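Local coordinates for protein beta-d-glucoside glucohydrolase (PDB 3ZZ1) that probably hydrolyses terminal, non-reducing beta-D-glucosyl residues with release of beta-D-glucose, as a secreted family 3 glycoside hydrolase of cellulose breakdown, at residues 27-30 with 31-35; 176-179 with 180-184. All coordinates share one frame; numbering follows the deposited sequence.

Interaction 1. Residues 27-30 with 31-35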
# COMPACT_ATOMS: atom_id res chain seq x y z
N ASP A 27 9.64 1.36 35.36
CA ASP A 27 10.09 0.53 34.25
C ASP A 27 9.00 0.44 33.18
O ASP A 27 9.24 0.73 32.01
CB ASP A 27 10.43 -0.88 34.73
CG ASP A 27 11.70 -0.94 35.56
OD1 ASP A 27 12.68 -0.25 35.21
OD2 ASP A 27 11.71 -1.70 36.54
N LYS A 28 7.81 0.05 33.62
CA LYS A 28 6.67 -0.22 32.75
C LYS A 28 6.17 1.04 32.05
O LYS A 28 5.84 1.01 30.86
CB LYS A 28 5.54 -0.87 33.55
CG LYS A 28 5.86 -2.27 34.05
CD LYS A 28 4.95 -2.67 35.20
CE LYS A 28 5.42 -3.96 35.84
NZ LYS A 28 4.43 -4.48 36.82
N VAL A 29 6.12 2.14 32.79
CA VAL A 29 5.70 3.44 32.25
C VAL A 29 6.69 3.94 31.20
O VAL A 29 6.29 4.53 30.20
CB VAL A 29 5.46 4.48 33.38
CG1 VAL A 29 5.33 5.89 32.82
CG2 VAL A 29 4.21 4.12 34.19
N GLY A 30 7.97 3.68 31.42
CA GLY A 30 9.02 4.05 30.47
C GLY A 30 8.95 3.27 29.17
O GLY A 30 9.29 3.79 28.10
N ILE A 31 8.50 2.02 29.25
CA ILE A 31 8.35 1.14 28.09
C ILE A 31 7.19 1.57 27.17
O ILE A 31 7.30 1.47 25.94
CB ILE A 31 8.21 -0.35 28.52
CG1 ILE A 31 9.53 -0.85 29.15
CG2 ILE A 31 7.82 -1.25 27.33
CD1 ILE A 31 9.48 -2.26 29.72
N VAL A 32 6.11 2.07 27.77
CA VAL A 32 4.90 2.42 27.02
C VAL A 32 4.81 3.90 26.63
O VAL A 32 3.96 4.27 25.83
CB VAL A 32 3.61 2.00 27.79
CG1 VAL A 32 3.71 0.55 28.24
CG2 VAL A 32 3.36 2.92 28.97
N SER A 33 5.70 4.73 27.19
CA SER A 33 5.63 6.17 26.98
C SER A 33 6.81 6.67 26.15
O SER A 33 7.97 6.52 26.54
CB SER A 33 5.60 6.91 28.32
OG SER A 33 4.66 6.34 29.21
N GLY A 34 6.50 7.27 25.00
CA GLY A 34 7.50 7.94 24.17
C GLY A 34 8.16 9.10 24.91
O GLY A 34 7.50 9.81 25.69
N VAL A 35 9.45 9.30 24.66
CA VAL A 35 10.24 10.31 25.39
C VAL A 35 9.87 11.75 25.05
O VAL A 35 10.18 12.68 25.80
CB VAL A 35 11.77 10.09 25.24
CG1 VAL A 35 12.20 8.82 25.96
CG2 VAL A 35 12.18 10.04 23.77
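Val29 O is gripped twice by Ser33: the hydroxyl OG donates to it at 2.6 Å, and the amide N of Ser33 adds a weak bond at 3.1 Å, bent to 120° at the hydrogen. The hydroxyl reaches the carbonyl oxygen 22° out of the carbonyl plane. It gets there because OG stands beside Ser33's own backbone N, opposite its carbonyl carbon (chi1 -47°), which folds it back over the preceding turn. CG1 of Val29 lies 3.7 Å from OG, a methyl beside the short bond. OG also bonds to the backbone N of Gly268, so one hydroxyl ties the helix end to a neighbouring loop. With an alanine here, Val29 O is likely to keep just the weak amide bond from this position, and Gly268 N to lose its hydroxyl partner. The contact is the C-terminal end of helix 25-32, where Ser33 is the first residue to leave helical geometry. Just before it the helix still makes i to i+4 bonds: Ile31 N donates to Asp27 O at 3.1 Å, and Val32 N to Lys28 O at 3.3 Å; Ile31 N also bonds weakly to Lys28 O. The apolar branches settle against these carbonyls, with Ile31 CG1 3.3 Å from Asp27 O and Val32 CG1 3.4 Å from Lys28 O. Farther out, Ile31 and Val32 both pack on Ile292 of helix 282-298, while Val32 also meets Leu271, and Val29 meets Thr272, on helix 269-276. The charged ends turn to other partners: Lys28 NZ forms a salt bridge with Asp286 on helix 282-298, and Asp27 OD2 forms one with Lys51.

Interaction 2. Residues 176-179 with 180-184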
# COMPACT_ATOMS: atom_id res chain seq x y z
N PRO A 176 -18.93 4.30 9.20
CA PRO A 176 -19.60 3.26 8.42
C PRO A 176 -20.41 2.31 9.29
O PRO A 176 -20.21 2.28 10.51
CB PRO A 176 -18.43 2.49 7.80
CG PRO A 176 -17.34 2.63 8.79
CD PRO A 176 -17.49 4.03 9.35
N ASP A 177 -21.31 1.56 8.67
CA ASP A 177 -22.00 0.45 9.34
C ASP A 177 -20.99 -0.63 9.75
O ASP A 177 -19.85 -0.65 9.26
CB ASP A 177 -23.09 -0.15 8.44
CG ASP A 177 -22.52 -0.75 7.16
OD1 ASP A 177 -22.30 -0.01 6.19
OD2 ASP A 177 -22.28 -1.97 7.13
N ASP A 178 -21.41 -1.52 10.64
CA ASP A 178 -20.54 -2.55 11.19
C ASP A 178 -19.96 -3.49 10.13
O ASP A 178 -18.76 -3.76 10.13
CB ASP A 178 -21.26 -3.35 12.27
CG ASP A 178 -20.38 -4.40 12.91
OD1 ASP A 178 -19.52 -4.03 13.73
OD2 ASP A 178 -20.55 -5.60 12.59
N ARG A 179 -20.81 -3.97 9.22
CA ARG A 179 -20.34 -4.90 8.18
C ARG A 179 -19.27 -4.26 7.30
O ARG A 179 -18.27 -4.91 6.99
CB ARG A 179 -21.50 -5.44 7.33
CG ARG A 179 -21.06 -6.55 6.38
CD ARG A 179 -22.20 -7.12 5.56
NE ARG A 179 -21.69 -7.92 4.45
CZ ARG A 179 -22.35 -8.17 3.32
NH1 ARG A 179 -23.57 -7.68 3.13
NH2 ARG A 179 -21.78 -8.90 2.37
N THR A 180 -19.47 -3.00 6.92
CA THR A 180 -18.49 -2.26 6.13
C THR A 180 -17.16 -2.12 6.86
O THR A 180 -16.10 -2.34 6.27
CB THR A 180 -19.02 -0.86 5.73
OG1 THR A 180 -20.23 -1.00 4.98
CG2 THR A 180 -18.00 -0.10 4.88
N LEU A 181 -17.23 -1.77 8.14
CA LEU A 181 -16.04 -1.64 8.97
C LEU A 181 -15.21 -2.92 8.95
O LEU A 181 -13.99 -2.87 8.75
CB LEU A 181 -16.40 -1.24 10.41
CG LEU A 181 -15.26 -1.23 11.45
CD1 LEU A 181 -14.20 -0.19 11.10
CD2 LEU A 181 -15.79 -0.98 12.85
N HIS A 182 -15.88 -4.06 9.11
CA HIS A 182 -15.22 -5.36 9.24
C HIS A 182 -14.80 -5.97 7.90
O HIS A 182 -13.67 -6.45 7.76
CB HIS A 182 -16.14 -6.35 9.95
CG HIS A 182 -16.22 -6.15 11.43
ND1 HIS A 182 -15.35 -6.76 12.31
CD2 HIS A 182 -17.06 -5.41 12.18
CE1 HIS A 182 -15.65 -6.41 13.54
NE2 HIS A 182 -16.69 -5.60 13.50
N GLU A 183 -15.71 -5.96 6.94
CA GLU A 183 -15.58 -6.75 5.72
C GLU A 183 -14.73 -6.06 4.64
O GLU A 183 -14.17 -6.73 3.77
CB GLU A 183 -16.97 -7.08 5.17
CG GLU A 183 -16.98 -8.12 4.06
CD GLU A 183 -18.39 -8.57 3.72
OE1 GLU A 183 -19.17 -8.84 4.66
OE2 GLU A 183 -18.70 -8.66 2.52
N LEU A 184 -14.65 -4.74 4.71
CA LEU A 184 -13.87 -3.98 3.74
C LEU A 184 -12.59 -3.43 4.37
O LEU A 184 -11.48 -3.79 3.96
CB LEU A 184 -14.72 -2.84 3.13
CG LEU A 184 -14.11 -1.97 2.02
CD1 LEU A 184 -13.54 -2.79 0.88
CD2 LEU A 184 -15.14 -0.99 1.49
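The N-terminal turn of helix 178-194, within the family 3 N-terminal domain, is capped by Asp177. Its carboxylate takes two bonds from Thr180: OG1 donates to OD1 at 2.6 Å on the syn side, and the backbone N to OD2 at 3.0 Å from above the carboxylate plane. Asp177 CG sits between its own backbone N and carbonyl carbon (chi1 62°), which brings the carboxylate to Thr180. Pro176 CB rests on Thr180 CG2 at 3.9 Å. From the first turn to the next, Arg179 and Glu183 run side by side: NE meets OE1 at 2.7 Å, nearly straight (175°) and in the guanidinium plane, while NH2 reaches the syn lone pair of OE2 at 3.1 Å, with the two groups' planes 49° apart. Asp178 OD1 sits 3.2 Å from His182 CD2; the carboxylate bonds to Trp679 NE1, and His182 NE2 to Tyr217 OH. Arg179 NH1 and NH2 go on to Arg645 O and Thr646 OG1, and Glu183 OE1 also accepts from Trp679 N. Two nitrogens facing two oxygens hold the guanidinium from turning, and the pairing probably offsets both charges where the helix meets the chain around strand 678-680.

Interaction 1 comes first along the chain, at the C-terminal end of helix 25-32; interaction 2 follows at the N-terminal start of helix 178-194. Their centres lie about 34 Å apart and their nearest atoms about 24 Å, without touching. They share neither helix nor sheet. Residues 27-35 join their helix to helices 269-276 and 282-298, whereas residues 176-184 pack on helix 216-226 and meet residues 644-646 and 678-684 from the C-terminal part of the chain. One thus ties together distant parts of the N-terminal half, while the other connects the N-terminal domain with the region of the fibronectin type III-like domain.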